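Local coordinates for S-adenosylmethionine:tRNA ribosyltransferase-isomerase (Thermotoga maritima, PDB 1VKY), which probably transfers and isomerises the ribose moiety of S-adenosylmethionine onto the 7-aminomethyl-7-deazaguanine base of tRNA, giving epoxyqueuosine in the queuosine pathway, at residues B[30-35]-B[334-339]; B[36-41]-B[188-193]; B[49-54]-B[59-64]. All coordinates share one frame; numbering follows the deposited sequence.

Contact 1. Residues B[30-35]-B[334-339]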
loop_
_atom_site.group_PDB
_atom_site.type_symbol
_atom_site.label_atom_id
_atom_site.label_comp_id
_atom_site.label_asym_id
_atom_site.label_seq_id
_atom_site.Cartn_x
_atom_site.Cartn_y
_atom_site.Cartn_z
ATOM N N GLU B 30 0.000 4.757 3.741
ATOM C CA GLU B 30 1.226 4.137 4.222
ATOM C C GLU B 30 1.147 3.908 5.726
ATOM O O GLU B 30 0.491 4.676 6.472
ATOM C CB GLU B 30 2.419 5.047 3.910
ATOM C CG GLU B 30 2.238 6.490 4.355
ATOM C CD GLU B 30 3.312 7.406 3.792
ATOM O OE1 GLU B 30 4.516 7.055 3.901
ATOM O OE2 GLU B 30 2.964 8.484 3.245
ATOM N N PRO B 31 1.839 2.882 6.177
ATOM C CA PRO B 31 1.855 2.552 7.597
ATOM C C PRO B 31 2.711 3.481 8.445
ATOM O O PRO B 31 3.617 4.152 7.948
ATOM C CB PRO B 31 2.409 1.128 7.619
ATOM C CG PRO B 31 3.239 1.004 6.393
ATOM C CD PRO B 31 2.637 1.934 5.371
ATOM N N VAL B 32 2.385 3.528 9.729
ATOM C CA VAL B 32 3.212 4.184 10.737
ATOM C C VAL B 32 4.486 3.379 10.941
ATOM O O VAL B 32 4.509 2.155 10.764
ATOM C CB VAL B 32 2.446 4.327 12.076
ATOM C CG1 VAL B 32 3.366 4.735 13.217
ATOM C CG2 VAL B 32 1.358 5.350 11.923
ATOM N N GLU B 33 5.552 4.078 11.310
ATOM C CA GLU B 33 6.830 3.443 11.648
ATOM C C GLU B 33 7.280 3.958 13.020
ATOM O O GLU B 33 7.216 5.152 13.257
ATOM C CB GLU B 33 7.877 3.747 10.571
ATOM C CG GLU B 33 8.862 2.605 10.339
ATOM C CD GLU B 33 8.196 1.315 9.847
ATOM O OE1 GLU B 33 8.682 0.217 10.234
ATOM O OE2 GLU B 33 7.193 1.391 9.075
ATOM N N PRO B 34 7.645 3.090 13.955
ATOM C CA PRO B 34 7.570 1.614 13.819
ATOM C C PRO B 34 6.113 1.095 13.757
ATOM O O PRO B 34 5.191 1.799 14.131
ATOM C CB PRO B 34 8.245 1.117 15.103
ATOM C CG PRO B 34 7.995 2.204 16.083
ATOM C CD PRO B 34 8.076 3.503 15.300
ATOM N N ARG B 35 5.928 -0.114 13.275
ATOM C CA ARG B 35 4.581 -0.638 13.009
ATOM C C ARG B 35 3.709 -0.768 14.269
ATOM O O ARG B 35 2.493 -0.647 14.202
ATOM C CB ARG B 35 4.675 -1.973 12.296
ATOM C CG ARG B 35 5.319 -1.920 10.908
ATOM C CD ARG B 35 4.514 -1.150 9.869
ATOM N NE ARG B 35 4.991 -1.412 8.508
ATOM N N ARG B 334 -10.501 9.922 14.755
ATOM C CA ARG B 334 -9.587 10.086 13.628
ATOM C C ARG B 334 -8.586 8.935 13.551
ATOM O O ARG B 334 -7.420 9.097 13.166
ATOM C CB ARG B 334 -8.895 11.476 13.699
ATOM C CG ARG B 334 -9.862 12.671 13.857
ATOM C CD ARG B 334 -10.736 12.959 12.656
ATOM N NE ARG B 334 -9.945 13.362 11.497
ATOM C CZ ARG B 334 -10.421 13.524 10.255
ATOM N NH1 ARG B 334 -11.703 13.330 9.966
ATOM N NH2 ARG B 334 -9.597 13.877 9.286
ATOM N N TYR B 335 -9.036 7.727 13.886
ATOM C CA TYR B 335 -8.204 6.552 13.631
ATOM C C TYR B 335 -7.963 6.465 12.126
ATOM O O TYR B 335 -8.778 6.955 11.310
ATOM C CB TYR B 335 -8.906 5.246 14.078
ATOM C CG TYR B 335 -8.762 4.902 15.535
ATOM C CD1 TYR B 335 -9.313 5.705 16.522
ATOM C CD2 TYR B 335 -8.067 3.744 15.936
ATOM C CE1 TYR B 335 -9.191 5.363 17.895
ATOM C CE2 TYR B 335 -7.950 3.394 17.288
ATOM C CZ TYR B 335 -8.503 4.209 18.265
ATOM O OH TYR B 335 -8.367 3.810 19.610
ATOM N N ARG B 336 -6.924 5.743 11.763
ATOM C CA ARG B 336 -6.678 5.419 10.372
ATOM C C ARG B 336 -7.168 4.017 10.032
ATOM O O ARG B 336 -7.023 3.071 10.848
ATOM C CB ARG B 336 -5.204 5.526 10.067
ATOM C CG ARG B 336 -4.599 6.921 10.284
ATOM C CD ARG B 336 -3.073 6.890 10.251
ATOM N NE ARG B 336 -2.579 5.771 11.060
ATOM C CZ ARG B 336 -1.837 4.738 10.638
ATOM N NH1 ARG B 336 -1.407 4.640 9.362
ATOM N NH2 ARG B 336 -1.514 3.787 11.534
ATOM N N PHE B 337 -7.721 3.900 8.820
ATOM C CA PHE B 337 -8.470 2.736 8.372
ATOM C C PHE B 337 -7.792 2.008 7.223
ATOM O O PHE B 337 -6.918 2.535 6.532
ATOM C CB PHE B 337 -9.863 3.156 7.931
ATOM C CG PHE B 337 -10.760 3.547 9.057
ATOM C CD1 PHE B 337 -10.518 4.680 9.787
ATOM C CD2 PHE B 337 -11.895 2.823 9.323
ATOM C CE1 PHE B 337 -11.344 5.045 10.803
ATOM C CE2 PHE B 337 -12.738 3.190 10.362
ATOM C CZ PHE B 337 -12.455 4.288 11.094
ATOM N N PHE B 338 -8.218 0.771 7.047
ATOM C CA PHE B 338 -7.801 -0.087 5.960
ATOM C C PHE B 338 -6.428 -0.651 6.210
ATOM O O PHE B 338 -5.952 -0.676 7.342
ATOM C CB PHE B 338 -8.000 0.649 4.599
ATOM C CG PHE B 338 -8.145 -0.241 3.416
ATOM C CD1 PHE B 338 -9.031 -1.299 3.421
ATOM C CD2 PHE B 338 -7.366 -0.043 2.292
ATOM C CE1 PHE B 338 -9.151 -2.111 2.321
ATOM C CE2 PHE B 338 -7.496 -0.859 1.186
ATOM C CZ PHE B 338 -8.378 -1.876 1.195
ATOM N N SER B 339 -5.855 -1.243 5.166
ATOM C CA SER B 339 -4.686 -2.086 5.261
ATOM C C SER B 339 -3.434 -1.523 5.944
ATOM O O SER B 339 -2.636 -2.311 6.497
ATOM C CB SER B 339 -4.335 -2.571 3.838
ATOM O OG SER B 339 -5.417 -3.375 3.333
HETATM O O HOH W 1 -0.665 6.710 7.682
HETATM O O HOH W 2 0.038 1.838 10.500
#

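Contact 2. Residues B[36-41]-B[188-193]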
loop_
_atom_site.group_PDB
_atom_site.type_symbol
_atom_site.label_atom_id
_atom_site.label_comp_id
_atom_site.label_asym_id
_atom_site.label_seq_id
_atom_site.Cartn_x
_atom_site.Cartn_y
_atom_site.Cartn_z
ATOM N N ASP B 36 4.331 -0.939 15.426
ATOM C CA ASP B 36 3.587 -1.115 16.662
ATOM C C ASP B 36 3.347 0.165 17.420
ATOM O O ASP B 36 2.969 0.148 18.591
ATOM C CB ASP B 36 4.213 -2.164 17.543
ATOM C CG ASP B 36 5.660 -1.909 17.852
ATOM O OD1 ASP B 36 6.202 -0.823 17.530
ATOM O OD2 ASP B 36 6.334 -2.791 18.417
ATOM N N ALA B 37 3.533 1.277 16.715
ATOM C CA ALA B 37 3.187 2.573 17.220
ATOM C C ALA B 37 1.864 2.977 16.611
ATOM O O ALA B 37 1.383 4.073 16.865
ATOM C CB ALA B 37 4.276 3.614 16.882
ATOM N N SER B 38 1.229 2.086 15.856
ATOM C CA SER B 38 -0.137 2.360 15.394
ATOM C C SER B 38 -1.105 2.375 16.605
ATOM O O SER B 38 -0.739 1.926 17.722
ATOM C CB SER B 38 -0.543 1.340 14.326
ATOM O OG SER B 38 -0.761 0.080 14.927
ATOM N N ARG B 39 -2.303 2.931 16.407
ATOM C CA ARG B 39 -3.339 2.919 17.439
ATOM C C ARG B 39 -3.939 1.521 17.533
ATOM O O ARG B 39 -3.878 0.759 16.571
ATOM C CB ARG B 39 -4.426 3.944 17.139
ATOM C CG ARG B 39 -3.852 5.314 17.064
ATOM C CD ARG B 39 -4.863 6.406 16.819
ATOM N NE ARG B 39 -5.590 6.636 18.034
ATOM C CZ ARG B 39 -6.445 7.620 18.226
ATOM N NH1 ARG B 39 -6.695 8.500 17.261
ATOM N NH2 ARG B 39 -7.060 7.708 19.406
ATOM N N LEU B 40 -4.411 1.167 18.728
ATOM C CA LEU B 40 -5.095 -0.106 18.993
ATOM C C LEU B 40 -6.325 0.227 19.796
ATOM O O LEU B 40 -6.202 0.612 20.960
ATOM C CB LEU B 40 -4.199 -1.067 19.806
ATOM C CG LEU B 40 -4.763 -2.429 20.251
ATOM C CD1 LEU B 40 -5.028 -3.317 19.054
ATOM C CD2 LEU B 40 -3.884 -3.162 21.237
ATOM N N MET B 41 -7.499 0.047 19.199
ATOM C CA MET B 41 -8.752 0.110 19.930
ATOM C C MET B 41 -9.036 -1.287 20.502
ATOM O O MET B 41 -9.007 -2.262 19.787
ATOM C CB MET B 41 -9.915 0.510 19.019
ATOM C CG MET B 41 -11.197 0.790 19.786
ATOM S SD MET B 41 -12.544 1.416 18.774
ATOM C CE MET B 41 -11.956 3.014 18.270
ATOM N N GLY B 188 -1.166 -8.745 10.950
ATOM C CA GLY B 188 0.103 -9.213 11.507
ATOM C C GLY B 188 1.269 -8.252 11.399
ATOM O O GLY B 188 2.192 -8.331 12.172
ATOM N N LEU B 189 1.218 -7.343 10.445
ATOM C CA LEU B 189 2.329 -6.429 10.201
ATOM C C LEU B 189 2.476 -5.366 11.291
ATOM O O LEU B 189 3.502 -4.719 11.339
ATOM C CB LEU B 189 2.183 -5.756 8.830
ATOM C CG LEU B 189 2.310 -6.709 7.625
ATOM C CD1 LEU B 189 2.532 -5.902 6.378
ATOM C CD2 LEU B 189 3.422 -7.761 7.781
ATOM N N HIS B 190 1.461 -5.199 12.154
ATOM C CA HIS B 190 1.608 -4.407 13.382
ATOM C C HIS B 190 2.562 -5.043 14.401
ATOM O O HIS B 190 3.122 -4.338 15.227
ATOM C CB HIS B 190 0.262 -4.185 14.061
ATOM C CG HIS B 190 -0.762 -3.525 13.194
ATOM N ND1 HIS B 190 -0.842 -2.155 13.053
ATOM C CD2 HIS B 190 -1.798 -4.041 12.492
ATOM C CE1 HIS B 190 -1.874 -1.858 12.277
ATOM N NE2 HIS B 190 -2.463 -2.985 11.908
ATOM N N PHE B 191 2.751 -6.360 14.363
ATOM C CA PHE B 191 3.682 -7.002 15.266
ATOM C C PHE B 191 5.124 -6.794 14.761
ATOM O O PHE B 191 5.441 -7.229 13.672
ATOM C CB PHE B 191 3.412 -8.503 15.354
ATOM C CG PHE B 191 2.190 -8.861 16.133
ATOM C CD1 PHE B 191 0.970 -9.029 15.491
ATOM C CD2 PHE B 191 2.247 -9.005 17.514
ATOM C CE1 PHE B 191 -0.168 -9.341 16.217
ATOM C CE2 PHE B 191 1.116 -9.318 18.242
ATOM C CZ PHE B 191 -0.094 -9.491 17.602
ATOM N N THR B 192 5.990 -6.149 15.543
ATOM C CA THR B 192 7.418 -6.016 15.196
ATOM C C THR B 192 8.191 -7.189 15.803
ATOM O O THR B 192 7.710 -7.825 16.723
ATOM C CB THR B 192 7.987 -4.720 15.763
ATOM O OG1 THR B 192 7.845 -4.727 17.183
ATOM C CG2 THR B 192 7.188 -3.502 15.293
ATOM N N PRO B 193 9.404 -7.476 15.329
ATOM C CA PRO B 193 10.230 -8.513 15.983
ATOM C C PRO B 193 10.491 -8.233 17.458
ATOM O O PRO B 193 10.555 -9.148 18.242
ATOM C CB PRO B 193 11.533 -8.504 15.180
ATOM C CG PRO B 193 11.181 -7.882 13.840
ATOM C CD PRO B 193 10.057 -6.907 14.130
#

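Contact 3. Residues B[49-54]-B[59-64]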
loop_
_atom_site.group_PDB
_atom_site.type_symbol
_atom_site.label_atom_id
_atom_site.label_comp_id
_atom_site.label_asym_id
_atom_site.label_seq_id
_atom_site.Cartn_x
_atom_site.Cartn_y
_atom_site.Cartn_z
ATOM N N ARG B 49 -16.817 -2.543 27.355
ATOM C CA ARG B 49 -15.834 -1.508 27.512
ATOM C C ARG B 49 -14.992 -1.345 26.239
ATOM O O ARG B 49 -14.585 -2.323 25.598
ATOM C CB ARG B 49 -14.935 -1.847 28.681
ATOM C CG ARG B 49 -13.943 -0.767 28.978
ATOM C CD ARG B 49 -12.894 -1.190 30.033
ATOM N NE ARG B 49 -12.019 -0.049 30.264
ATOM C CZ ARG B 49 -10.807 -0.091 30.797
ATOM N NH1 ARG B 49 -10.276 -1.233 31.217
ATOM N NH2 ARG B 49 -10.136 1.042 30.923
ATOM N N ILE B 50 -14.777 -0.084 25.864
ATOM C CA ILE B 50 -13.898 0.271 24.748
ATOM C C ILE B 50 -12.717 1.092 25.289
ATOM O O ILE B 50 -12.911 2.046 26.071
ATOM C CB ILE B 50 -14.672 1.066 23.665
ATOM C CG1 ILE B 50 -15.876 0.264 23.158
ATOM C CG2 ILE B 50 -13.793 1.393 22.471
ATOM C CD1 ILE B 50 -16.694 1.007 22.097
ATOM N N GLU B 51 -11.508 0.740 24.870
ATOM C CA GLU B 51 -10.311 1.507 25.219
ATOM C C GLU B 51 -9.511 1.913 24.011
ATOM O O GLU B 51 -9.544 1.270 22.952
ATOM C CB GLU B 51 -9.354 0.703 26.089
ATOM C CG GLU B 51 -9.915 0.107 27.351
ATOM C CD GLU B 51 -8.820 -0.622 28.093
ATOM O OE1 GLU B 51 -8.753 -1.871 28.056
ATOM O OE2 GLU B 51 -7.999 0.084 28.652
ATOM N N HIS B 52 -8.748 2.986 24.190
ATOM C CA HIS B 52 -7.948 3.552 23.103
ATOM C C HIS B 52 -6.470 3.510 23.493
ATOM O O HIS B 52 -6.042 4.260 24.345
ATOM C CB HIS B 52 -8.427 4.976 22.855
ATOM C CG HIS B 52 -9.883 5.032 22.544
ATOM N ND1 HIS B 52 -10.386 4.713 21.305
ATOM C CD2 HIS B 52 -10.951 5.266 23.338
ATOM C CE1 HIS B 52 -11.704 4.800 21.335
ATOM N NE2 HIS B 52 -12.071 5.130 22.559
ATOM N N ARG B 53 -5.714 2.622 22.842
ATOM C CA ARG B 53 -4.341 2.275 23.233
ATOM C C ARG B 53 -3.441 2.392 21.997
ATOM O O ARG B 53 -3.883 2.908 20.961
ATOM C CB ARG B 53 -4.298 0.858 23.827
ATOM C CG ARG B 53 -5.206 0.736 25.060
ATOM C CD ARG B 53 -4.670 1.535 26.311
ATOM N NE ARG B 53 -4.236 0.464 27.121
ATOM C CZ ARG B 53 -3.073 0.274 27.621
ATOM N NH1 ARG B 53 -2.115 1.165 27.620
ATOM N NH2 ARG B 53 -2.926 -0.834 28.263
ATOM N N ILE B 54 -2.188 1.976 22.175
ATOM C CA ILE B 54 -1.174 1.883 21.136
ATOM C C ILE B 54 -0.828 0.421 20.982
ATOM O O ILE B 54 -0.863 -0.317 21.967
ATOM C CB ILE B 54 0.098 2.681 21.553
ATOM C CG1 ILE B 54 -0.241 4.147 21.713
ATOM C CG2 ILE B 54 1.229 2.500 20.563
ATOM C CD1 ILE B 54 -0.927 4.736 20.533
ATOM N N ILE B 59 0.451 -6.347 24.727
ATOM C CA ILE B 59 0.984 -7.268 25.723
ATOM C C ILE B 59 0.261 -7.205 27.095
ATOM O O ILE B 59 0.179 -8.190 27.812
ATOM C CB ILE B 59 2.486 -6.983 25.894
ATOM C CG1 ILE B 59 3.175 -8.088 26.706
ATOM C CG2 ILE B 59 2.719 -5.598 26.492
ATOM C CD1 ILE B 59 4.686 -8.083 26.503
ATOM N N GLU B 60 -0.275 -6.045 27.441
ATOM C CA GLU B 60 -1.014 -5.852 28.716
ATOM C C GLU B 60 -2.368 -6.603 28.767
ATOM O O GLU B 60 -3.048 -6.591 29.796
ATOM C CB GLU B 60 -1.277 -4.363 28.920
ATOM C CG GLU B 60 0.011 -3.570 28.997
ATOM C CD GLU B 60 -0.238 -2.094 29.132
ATOM O OE1 GLU B 60 -1.386 -1.721 29.404
ATOM O OE2 GLU B 60 0.693 -1.311 29.004
ATOM N N TYR B 61 -2.769 -7.209 27.634
ATOM C CA TYR B 61 -4.013 -7.945 27.521
ATOM C C TYR B 61 -3.773 -9.436 27.382
ATOM O O TYR B 61 -4.710 -10.194 27.345
ATOM C CB TYR B 61 -4.813 -7.436 26.307
ATOM C CG TYR B 61 -5.220 -6.003 26.492
ATOM C CD1 TYR B 61 -4.439 -4.986 25.988
ATOM C CD2 TYR B 61 -6.335 -5.669 27.272
ATOM C CE1 TYR B 61 -4.782 -3.650 26.172
ATOM C CE2 TYR B 61 -6.690 -4.342 27.483
ATOM C CZ TYR B 61 -5.899 -3.326 26.924
ATOM O OH TYR B 61 -6.227 -2.002 27.113
ATOM N N LEU B 62 -2.517 -9.849 27.306
ATOM C CA LEU B 62 -2.184 -11.224 27.022
ATOM C C LEU B 62 -1.524 -11.801 28.229
ATOM O O LEU B 62 -0.750 -11.153 28.906
ATOM C CB LEU B 62 -1.271 -11.357 25.781
ATOM C CG LEU B 62 -1.899 -10.833 24.463
ATOM C CD1 LEU B 62 -0.889 -10.749 23.307
ATOM C CD2 LEU B 62 -3.105 -11.644 24.074
ATOM N N GLU B 63 -1.841 -13.047 28.490
ATOM C CA GLU B 63 -1.288 -13.760 29.611
ATOM C C GLU B 63 -0.432 -14.947 29.167
ATOM O O GLU B 63 -0.518 -15.385 28.033
ATOM C CB GLU B 63 -2.403 -14.195 30.532
ATOM C CG GLU B 63 -3.492 -15.005 29.914
ATOM C CD GLU B 63 -4.692 -15.113 30.829
ATOM O OE1 GLU B 63 -5.480 -14.125 30.921
ATOM O OE2 GLU B 63 -4.809 -16.183 31.448
ATOM N N PRO B 64 0.427 -15.432 30.051
ATOM C CA PRO B 64 1.246 -16.597 29.755
ATOM C C PRO B 64 0.358 -17.765 29.301
ATOM O O PRO B 64 -0.718 -18.009 29.863
ATOM C CB PRO B 64 1.925 -16.898 31.105
ATOM C CG PRO B 64 1.930 -15.617 31.838
ATOM C CD PRO B 64 0.697 -14.904 31.408
#

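Contact 1. Residues B[30-35]-B[334-339]
Arg336 reaches across to Val32 and to the backbone of Glu30, and almost all of the contact is made by its outer end. Its CB leaves the main chain in the direction of residues 30-35, and CG lies anti to the carbonyl carbon. CB, CG and CD serve as a spacer, and the chain then bends about CG-CD (chi3 -46°), which turns the guanidinium against Val32. At Arg336 NE the approach is still loose. CZ is closer, 3.5 Å from Val32 CG2, and Arg336 NH2 lies 3.3 Å from the same methyl, which covers one face of the flat group towards its rim. Valine fits here because its CG2, anti to the carbonyl carbon, lays a compact, nonpolar methyl over the guanidinium face.

The nitrogens themselves reach the backbone through water. Arg336 NH1 donates to water 1 over 2.8 Å, and that water in turn donates to Glu30 O at 2.6 Å. Arg336 NH2 donates to water 2 at 2.7 Å, with the water at the guanidinium edge and in its plane, and water 2 also accepts from Val32 N at 3.0 Å. Two single-water bridges therefore tie one side chain to successive parts of an irregular backbone. The charge has its direct mate elsewhere, in a salt bridge from Arg336 NH2 to Asp342; NH1 also makes a weak hydrogen bond to Phe340 O.

Two residues earlier, Arg334 is the first to leave helical geometry after helix 320-332, in a Schellman motif. The arrangement is a water-mediated arginine contact at the surface, joining the loop that leads into strand 39-44 to the loop that leads into the parallel neighbouring strand 343-346.

Contact 2. Residues B[36-41]-B[188-193]
Asp36 and Thr192 cross at about a right angle, and their polar ends make one of two hydrogen bonds between these segments. Thr192 OG1 donates to Asp36 OD2 over 2.7 Å, meeting that oxygen from well above the carboxylate plane, 54° out of it. The same hydroxyl accepts from Leu195 N, so both its proton and its oxygen are used. A threonine suits this place because its short hydroxyl can cap a helix while still donating outward. The second bond links Ser38 OG to His190 ND1 at 2.9 Å, and either atom could be the donor. On the far side of the imidazole, NE2 is hydrogen-bonded to Asn302; the ring is thus held at both nitrogens, which is likely to fix its rotation.

Charge enters through Asp36. Its other oxygen, OD1, forms a salt bridge with Arg56, and the carboxylate thus joins a cation and a hydroxyl. Its CG sits between the backbone N and the carbonyl carbon (chi1 55°), which carries the carboxylate out to Thr192. With an alanine in place of Asp36, Arg56 would probably lose its anionic mate and Thr192 OG1 its acceptor, so that the hydroxyl could turn more freely.

Van der Waals contacts close the interface. Thr192 CG2 lies 3.4 Å from Asp36 CG, beside the hydrogen bond, and Asp36 CB comes to 3.4 Å from His190 O. The His190 ring also meets the Phe55 ring, their planes about 20° apart, and reaches Ala343 on strand 343-346.

Thr192 is a classic N-cap: its side-chain oxygen takes up an amide of the first turn of helix 193-202. Asp36 accepts the proton of the capping hydroxyl and so ties the cap to the approach to strand 39-44.

Contact 3. Residues B[49-54]-B[59-64]
Glu60 and Arg53 bring opposite charges together at the start of this contact. The Glu60 chain is extended beyond CG and carries its carboxylate to the guanidinium edge, the two side chains crossing at about a right angle. The pair is a salt bridge in kind, but Glu60 OE1 and Arg53 NH2 are modelled too close together, so their exact geometry is doubtful. Arg53 has a second anionic partner, Glu57, which forms a salt bridge with its NH1.

At Tyr61 the geometry is more secure. The phenol reaches towards strand 49-54, and its hydroxyl works in both senses. Tyr61 OH donates to Glu51 OE1 at 2.7 Å, with that oxygen in the plane of the ring at its edge, although the hydroxyl approaches from 52° out of the carboxylate plane. Arg53 NE donates to Tyr61 OH over 3.2 Å, nearly straight at 161° and within the guanidinium plane. The bends of the arginine chain at chi2 and chi3 turn NE to the phenol while the outer nitrogens remain near the glutamates. Tyrosine fits because a rigid ring can span the gap and end in a group that both donates and accepts a hydrogen bond. Glu51 OE1 is gripped again by His44, and Glu51 CD lies over the face of the Arg49 guanidinium, a pairing of charges with no N-H aimed at the carboxylate.

Leu62, a buried residue, follows, and its N bonds back to Ile59 O at 3.2 Å, tightening the short 3-10 turn.

Ile59 and Leu62 pack on Leu199 of helix 193-202, whose Lys202 takes up both their carbonyl oxygens. Tyr61 rests on Val42 of strand 39-44, the antiparallel neighbour of strand 49-54, so residues 59-64 link the sheet's edge strand to that helix before strand 67-75 begins.

All three contacts gather round the strands at one end of the nine-stranded mixed sheet, where 49-54 is the outermost, followed by 39-44 and 343-346. Contacts 1 and 2 have centres about 9 Å apart, contacts 2 and 3 about 12 Å, and contacts 1 and 3 about 18 Å. Along the chain the first segments come in order, and contact 3 closes a short local loop, contact 2 a longer one enclosing it, and contact 1 spans nearly the whole protein. A backbone hydrogen bond (Arg53 N, Leu40 O) joins contacts 2 and 3, a side-chain one (Tyr335 OH, His52 ND1) 1 and 3. The early chain is thereby bound to the last strand and to the start of helix 193-202.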